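Local coordinates for peptidoglycan synthetase penicillin-binding protein 3 (Bifidobacterium adolescentis, PDB 4YE5) that probably binds penicillin and, as a member of the transpeptidase family, is thought to cross-link peptidoglycan at the bacterial membrane, at residues Ser501-Ser507 / Ile519-Asp525; Ala59-Pro64 / Val85-Val91; Phe309-Val315 / Val345-Ala350. All coordinates share one frame; numbering follows the deposited sequence.

Interaction 1. Residues Ser501-Ser507 / Ile519-Asp525; sequences SIISDYS and ITVVLKD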
# COMPACT_ATOMS: atom_id res chain seq x y z
N SER A 501 6.50 26.24 8.07
CA SER A 501 5.91 24.99 8.54
C SER A 501 7.01 23.98 8.81
O SER A 501 8.06 24.02 8.17
CB SER A 501 4.92 24.41 7.53
OG SER A 501 3.69 25.14 7.53
N ILE A 502 6.76 23.08 9.75
CA ILE A 502 7.70 22.02 10.04
C ILE A 502 6.97 20.68 10.16
O ILE A 502 5.76 20.65 10.32
CB ILE A 502 8.45 22.27 11.37
CG1 ILE A 502 7.48 22.19 12.54
CG2 ILE A 502 9.16 23.66 11.36
CD1 ILE A 502 8.03 21.44 13.75
N ILE A 503 7.72 19.58 10.04
CA ILE A 503 7.21 18.30 10.45
C ILE A 503 7.94 17.92 11.73
O ILE A 503 9.08 18.36 11.95
CB ILE A 503 7.47 17.20 9.41
CG1 ILE A 503 8.91 17.27 8.94
CG2 ILE A 503 6.52 17.40 8.21
CD1 ILE A 503 9.48 15.97 8.55
N SER A 504 7.26 17.14 12.57
CA SER A 504 7.84 16.42 13.69
C SER A 504 7.88 14.95 13.29
O SER A 504 6.84 14.38 12.96
CB SER A 504 6.92 16.58 14.91
OG SER A 504 7.26 15.72 15.99
N ASP A 505 9.06 14.33 13.31
CA ASP A 505 9.16 12.91 12.99
C ASP A 505 9.78 12.14 14.14
O ASP A 505 10.50 12.71 14.97
CB ASP A 505 9.83 12.60 11.63
CG ASP A 505 11.27 13.09 11.51
OD1 ASP A 505 11.78 13.74 12.44
OD2 ASP A 505 11.92 12.84 10.45
N TYR A 506 9.49 10.85 14.19
CA TYR A 506 9.92 10.06 15.32
C TYR A 506 9.83 8.62 14.88
O TYR A 506 8.83 8.22 14.31
CB TYR A 506 8.99 10.31 16.53
CG TYR A 506 9.60 9.99 17.90
CD1 TYR A 506 9.62 8.67 18.40
CD2 TYR A 506 10.13 11.00 18.70
CE1 TYR A 506 10.18 8.39 19.69
CE2 TYR A 506 10.69 10.72 19.97
CZ TYR A 506 10.70 9.42 20.45
OH TYR A 506 11.26 9.15 21.72
N SER A 507 10.89 7.85 15.12
CA SER A 507 10.90 6.47 14.72
C SER A 507 11.43 5.64 15.88
O SER A 507 12.49 5.93 16.44
CB SER A 507 11.73 6.29 13.45
OG SER A 507 11.63 4.96 12.98
N ILE A 519 8.15 1.63 14.29
CA ILE A 519 6.97 2.45 14.21
C ILE A 519 7.46 3.84 13.93
O ILE A 519 8.23 4.39 14.71
CB ILE A 519 6.25 2.52 15.57
CG1 ILE A 519 5.86 1.11 16.06
CG2 ILE A 519 4.98 3.39 15.47
CD1 ILE A 519 5.60 1.10 17.58
N THR A 520 7.01 4.41 12.84
CA THR A 520 7.43 5.76 12.52
C THR A 520 6.21 6.65 12.38
O THR A 520 5.21 6.26 11.78
CB THR A 520 8.22 5.78 11.20
OG1 THR A 520 9.37 4.92 11.33
CG2 THR A 520 8.70 7.20 10.89
N VAL A 521 6.28 7.86 12.94
CA VAL A 521 5.20 8.83 12.85
C VAL A 521 5.75 10.16 12.35
O VAL A 521 6.83 10.58 12.77
CB VAL A 521 4.49 9.02 14.21
CG1 VAL A 521 3.51 10.24 14.17
CG2 VAL A 521 3.72 7.76 14.59
N VAL A 522 5.03 10.80 11.43
CA VAL A 522 5.37 12.15 10.96
C VAL A 522 4.14 13.03 11.03
O VAL A 522 3.10 12.67 10.49
CB VAL A 522 5.87 12.11 9.48
CG1 VAL A 522 6.34 13.48 9.05
CG2 VAL A 522 7.01 11.07 9.33
N LEU A 523 4.25 14.17 11.71
CA LEU A 523 3.13 15.12 11.85
C LEU A 523 3.55 16.47 11.32
O LEU A 523 4.66 16.92 11.61
CB LEU A 523 2.73 15.29 13.34
CG LEU A 523 2.47 14.00 14.12
CD1 LEU A 523 2.24 14.36 15.60
CD2 LEU A 523 1.26 13.23 13.57
N LYS A 524 2.67 17.12 10.57
CA LYS A 524 2.95 18.46 10.07
C LYS A 524 2.33 19.52 10.96
O LYS A 524 1.14 19.46 11.25
CB LYS A 524 2.45 18.64 8.63
CG LYS A 524 2.79 20.05 8.07
CD LYS A 524 2.49 20.17 6.56
CE LYS A 524 2.68 21.63 6.09
NZ LYS A 524 2.75 21.76 4.59
N ASP A 525 3.15 20.46 11.40
CA ASP A 525 2.72 21.55 12.26
C ASP A 525 1.88 21.13 13.48
O ASP A 525 0.79 21.68 13.69
CB ASP A 525 1.94 22.57 11.41
CG ASP A 525 2.85 23.33 10.44
OD1 ASP A 525 4.04 23.54 10.77
OD2 ASP A 525 2.37 23.73 9.36

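Interaction 2. Residues Ala59-Pro64 / Val85-Val91; sequences AQAFIP and VTGAAAV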
# COMPACT_ATOMS: atom_id res chain seq x y z
N ALA A 59 -32.07 -11.84 -33.29
CA ALA A 59 -33.33 -12.40 -32.79
C ALA A 59 -34.35 -12.51 -33.92
O ALA A 59 -35.08 -13.50 -34.03
CB ALA A 59 -33.89 -11.55 -31.65
N GLN A 60 -34.38 -11.50 -34.78
CA GLN A 60 -35.36 -11.47 -35.88
C GLN A 60 -35.08 -12.56 -36.90
O GLN A 60 -36.01 -13.08 -37.50
CB GLN A 60 -35.38 -10.07 -36.54
CG GLN A 60 -35.91 -8.99 -35.61
CD GLN A 60 -35.50 -7.59 -36.00
OE1 GLN A 60 -35.36 -7.27 -37.18
NE2 GLN A 60 -35.28 -6.74 -35.00
N ALA A 61 -33.81 -12.91 -37.07
CA ALA A 61 -33.42 -14.02 -37.96
C ALA A 61 -33.64 -15.40 -37.34
O ALA A 61 -33.52 -16.42 -38.02
CB ALA A 61 -31.94 -13.85 -38.39
N PHE A 62 -33.94 -15.45 -36.04
CA PHE A 62 -34.02 -16.72 -35.30
C PHE A 62 -35.15 -17.64 -35.77
O PHE A 62 -36.28 -17.20 -35.94
CB PHE A 62 -34.11 -16.46 -33.77
CG PHE A 62 -34.26 -17.72 -32.93
CD1 PHE A 62 -33.21 -18.63 -32.81
CD2 PHE A 62 -35.44 -17.96 -32.22
CE1 PHE A 62 -33.34 -19.79 -32.01
CE2 PHE A 62 -35.59 -19.11 -31.41
CZ PHE A 62 -34.54 -20.03 -31.31
N ILE A 63 -34.82 -18.91 -36.00
CA ILE A 63 -35.84 -19.92 -36.27
C ILE A 63 -35.65 -21.07 -35.28
O ILE A 63 -34.62 -21.73 -35.32
CB ILE A 63 -35.72 -20.50 -37.70
CG1 ILE A 63 -35.83 -19.38 -38.74
CG2 ILE A 63 -36.82 -21.55 -37.95
CD1 ILE A 63 -35.55 -19.83 -40.15
N PRO A 64 -36.63 -21.30 -34.38
CA PRO A 64 -36.43 -22.32 -33.34
C PRO A 64 -36.45 -23.74 -33.93
O PRO A 64 -37.18 -24.03 -34.86
CB PRO A 64 -37.63 -22.12 -32.40
CG PRO A 64 -38.71 -21.53 -33.33
CD PRO A 64 -37.94 -20.63 -34.27
N VAL A 85 -43.65 -19.97 -33.14
CA VAL A 85 -43.47 -18.73 -33.89
C VAL A 85 -42.00 -18.60 -34.21
O VAL A 85 -41.22 -19.47 -33.82
CB VAL A 85 -43.95 -17.49 -33.09
CG1 VAL A 85 -45.48 -17.45 -33.02
CG2 VAL A 85 -43.33 -17.46 -31.68
N THR A 86 -41.61 -17.53 -34.90
CA THR A 86 -40.20 -17.31 -35.25
C THR A 86 -39.76 -15.93 -34.84
O THR A 86 -40.56 -15.12 -34.35
CB THR A 86 -39.94 -17.46 -36.78
OG1 THR A 86 -40.56 -16.38 -37.50
CG2 THR A 86 -40.46 -18.79 -37.30
N GLY A 87 -38.47 -15.66 -35.01
CA GLY A 87 -37.93 -14.32 -34.81
C GLY A 87 -38.04 -13.79 -33.40
O GLY A 87 -37.93 -14.55 -32.43
N ALA A 88 -38.23 -12.48 -33.28
CA ALA A 88 -38.32 -11.80 -31.98
C ALA A 88 -39.37 -12.44 -31.10
O ALA A 88 -39.17 -12.60 -29.89
CB ALA A 88 -38.64 -10.31 -32.15
N ALA A 89 -40.48 -12.80 -31.73
CA ALA A 89 -41.58 -13.42 -31.01
C ALA A 89 -41.11 -14.72 -30.37
O ALA A 89 -41.41 -14.98 -29.21
CB ALA A 89 -42.76 -13.65 -31.94
N ALA A 90 -40.34 -15.53 -31.11
CA ALA A 90 -39.85 -16.80 -30.56
C ALA A 90 -38.85 -16.59 -29.42
O ALA A 90 -38.93 -17.25 -28.38
CB ALA A 90 -39.24 -17.67 -31.67
N VAL A 91 -37.90 -15.67 -29.61
CA VAL A 91 -36.92 -15.39 -28.58
C VAL A 91 -37.63 -14.88 -27.33
O VAL A 91 -37.28 -15.27 -26.20
CB VAL A 91 -35.85 -14.34 -29.02
CG1 VAL A 91 -34.84 -14.08 -27.88
CG2 VAL A 91 -35.13 -14.81 -30.29

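Interaction 3. Residues Phe309-Val315 / Val345-Ala350; sequences FTVPNTV and VGMVIA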
# COMPACT_ATOMS: atom_id res chain seq x y z
N PHE A 309 34.14 13.82 22.98
CA PHE A 309 34.25 15.09 22.28
C PHE A 309 33.94 16.26 23.21
O PHE A 309 33.19 16.14 24.18
CB PHE A 309 33.29 15.14 21.08
CG PHE A 309 33.55 14.09 20.02
CD1 PHE A 309 33.00 12.82 20.14
CD2 PHE A 309 34.32 14.38 18.90
CE1 PHE A 309 33.24 11.85 19.16
CE2 PHE A 309 34.55 13.42 17.91
CZ PHE A 309 34.01 12.15 18.04
N THR A 310 34.54 17.41 22.89
CA THR A 310 34.12 18.68 23.45
C THR A 310 33.34 19.41 22.37
O THR A 310 33.88 19.75 21.32
CB THR A 310 35.32 19.54 23.87
OG1 THR A 310 36.09 18.83 24.85
CG2 THR A 310 34.86 20.87 24.47
N VAL A 311 32.06 19.63 22.62
CA VAL A 311 31.17 20.12 21.58
C VAL A 311 30.66 21.50 21.95
O VAL A 311 29.82 21.63 22.83
CB VAL A 311 29.97 19.14 21.38
CG1 VAL A 311 29.17 19.51 20.14
CG2 VAL A 311 30.46 17.71 21.27
N PRO A 312 31.20 22.54 21.29
CA PRO A 312 30.80 23.93 21.54
C PRO A 312 29.45 24.16 20.89
O PRO A 312 28.99 23.26 20.17
CB PRO A 312 31.89 24.73 20.84
CG PRO A 312 32.33 23.86 19.72
CD PRO A 312 32.17 22.43 20.20
N ASN A 313 28.80 25.29 21.11
CA ASN A 313 27.47 25.41 20.50
C ASN A 313 27.49 25.89 19.06
O ASN A 313 26.48 25.90 18.38
CB ASN A 313 26.49 26.22 21.36
CG ASN A 313 26.50 27.69 21.03
OD1 ASN A 313 25.49 28.25 20.64
ND2 ASN A 313 27.66 28.33 21.19
N THR A 314 28.66 26.30 18.57
CA THR A 314 28.80 26.53 17.14
C THR A 314 30.14 26.02 16.69
O THR A 314 31.05 25.88 17.48
CB THR A 314 28.73 28.03 16.77
OG1 THR A 314 29.96 28.67 17.15
CG2 THR A 314 27.54 28.71 17.43
N VAL A 315 30.25 25.73 15.40
CA VAL A 315 31.55 25.47 14.81
C VAL A 315 31.59 26.03 13.40
O VAL A 315 30.59 26.01 12.68
CB VAL A 315 31.92 23.96 14.84
CG1 VAL A 315 31.03 23.16 13.91
CG2 VAL A 315 33.39 23.76 14.48
N VAL A 345 26.40 20.12 15.52
CA VAL A 345 27.78 20.58 15.67
C VAL A 345 28.67 19.37 15.96
O VAL A 345 29.70 19.19 15.32
CB VAL A 345 27.91 21.65 16.77
CG1 VAL A 345 29.39 21.93 17.06
CG2 VAL A 345 27.18 22.95 16.35
N GLY A 346 28.25 18.52 16.89
CA GLY A 346 28.97 17.28 17.16
C GLY A 346 29.17 16.41 15.93
O GLY A 346 30.24 15.82 15.74
N MSE A 347 28.16 16.33 15.08
CA MSE A 347 28.24 15.51 13.87
C MSE A 347 29.27 16.07 12.90
O MSE A 347 30.03 15.33 12.28
CB MSE A 347 26.88 15.41 13.17
CG MSE A 347 25.83 14.57 13.90
SE MSE A 347 26.39 12.72 14.15
CE MSE A 347 26.16 12.00 12.35
N VAL A 348 29.28 17.39 12.76
CA VAL A 348 30.29 18.04 11.91
C VAL A 348 31.70 17.78 12.41
O VAL A 348 32.59 17.45 11.63
CB VAL A 348 30.03 19.55 11.81
CG1 VAL A 348 31.25 20.29 11.23
CG2 VAL A 348 28.75 19.79 11.01
N ILE A 349 31.90 17.93 13.72
CA ILE A 349 33.20 17.64 14.30
C ILE A 349 33.58 16.17 14.13
O ILE A 349 34.67 15.85 13.65
CB ILE A 349 33.26 18.03 15.79
CG1 ILE A 349 33.08 19.55 15.92
CG2 ILE A 349 34.61 17.59 16.40
CD1 ILE A 349 33.02 20.05 17.35
N ALA A 350 32.68 15.27 14.52
CA ALA A 350 32.95 13.83 14.43
C ALA A 350 33.21 13.37 13.00
O ALA A 350 34.02 12.49 12.77
CB ALA A 350 31.78 13.03 15.02

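Interaction 1. Residues Ser501-Ser507 / Ile519-Asp525
The carboxylate of Asp525 is gripped by two donors, from Ser501 and Ile502 on the partner segment: Ser501 OG meets OD2 at 2.7 Å on the syn lone pair, and Ile502 N reaches OD1 at 2.9 Å, on the syn side but 33° out of the carboxylate plane. With CG anti to its own carbonyl carbon (chi1 -70°), Asp525 folds its acid back over residues 501-502, while its backbone N returns a bond to Ile502 O. Aspartate tolerates the left-handed backbone conformation found here better than most residues, and the short acid just spans to both donors. Ser501 OG is also engaged by Ala495 N. Ser504 and Leu523 form an antiparallel hydrogen-bonded pair, Ser504 N lying 2.8 Å from Leu523 O. The next such pair, Tyr506 with Val521, joins one good bond to a weak one.

On the face of Ile503, Asp505 and Ser507, branched Val522 divides its methyls: CG1 lies 3.9 Å from Ile503 CB, and CG2 lies 3.9 Å from Asp505 CB. Farther along, Ser507 OG and Thr520 OG1 share a hydrogen bond of 2.8 Å, and Thr412 also bonds the threonine hydroxyl. On the other face, the Tyr506 ring reaches helix 535-549. The whole is a beta hairpin within the five-stranded antiparallel sheet of the penicillin-binding transpeptidase fold, next to strand 484-492, which carries a probable K(T/S)G-type motif.

Interaction 2. Residues Ala59-Pro64 / Val85-Val91
A backbone-anchored contact joins residues 59-64, which leave helix 56-61, to the N-terminal part of helix 87-99 in the region assigned to the penicillin-binding protein dimerisation domain. One backbone hydrogen bond fixes it: Gly87 N gives its hydrogen to Phe62 O at 2.8 Å, with the donor tilted 22° from the carbonyl plane. Gly87 suits the spot because its phi is positive (64°) and a side chain here would crowd Gln60 O; its CA lies 3.1 Å from Ala59 O in a CA-H...O contact.

Phe62, Ala59, Ala90 and Val91 pack beside this bond. Phe62 has CG anti to its backbone N (chi1 177°), which carries the ring over toward the helix; Ala90 CB sits at the ring edge, 3.9 Å from CD2. Small Ala59 allows Val91 to come close, its CG2 lying 3.7 Å from Ala59 CB and the same distance from Phe62 CD2. His76 meets the phenyl ring edge-to-face, and Ile139 touches both Ala59 and Phe62. At the other end Pro64, rigid and without an N-H, brings the CG-CD side of its ring to the chain ahead of the helix, where CG is 3.3 Å from Val85 O.

Interaction 3. Residues Phe309-Val315 / Val345-Ala350
Val345 carries much of this contact, mostly apolar and without a hydrogen bond between the segments, reaching from the helix into the bend between two short strands. Its CG1 lies 3.4 Å from Pro312 O and 3.8 Å from Val315 CG1, while CG2 turns to the backbone of the bend, 3.6 Å from Asn313 O. CG1 stands anti to the backbone N (chi1 170°), spreading the two methyls over the inside of the turn. Val315 and Val345 lie alongside each other, pointing opposite ways, and Val315 CG1 also touches Val348 CG1, one turn further along the helix. Beta-branched valines suit both partners, each offering two methyls on a short stem.

Beside Val345, Gly346 has no side chain, and Val311 CG1 packs directly on the helix backbone, 3.5 Å from Gly346 N. The longer Ile349 reaches out to meet Pro312 tip to tip, CD1 to CD at 3.8 Å, and its CG2 passes the Phe309 ring. The far end of that ring meets Ala350, whose small CB approaches obliquely, 3.9 Å from CZ.

In the second shell, Asp324 OD1 accepts from Val345 N, Ser343 OG from Gly346 N, and His303 meets the Phe309 ring edge-to-face. Strand 308-311 pairs with 331-334 and strand 314-317 with 320-323, so helix 344-350 lies against two small sheets, while Met347, modelled as selenomethionine, turns from them toward helix 290-299.

How the interactions relate
From the N terminus, interaction 2 comes first, closing a loop without helix or strand between residues 64 and 85, which holds the Cys67-Cys75 disulfide. Interaction 3 follows, bringing helix 344-350 back onto residues 309-315 after an excursion through two further strands and a helix. Interaction 1 comes last, closing the hairpin, whose strands continue past residues 507 and 519 to the turn. The three are in series; none nests or crosses. Interactions 1 and 3 share the transpeptidase range, centres about 25 Å apart, the first within its main sheet, the other among its smaller sheets. Interaction 2 lies on the opposite side of the chain's centre, about 70 Å from interaction 1 between centres, reflecting the elongated molecule.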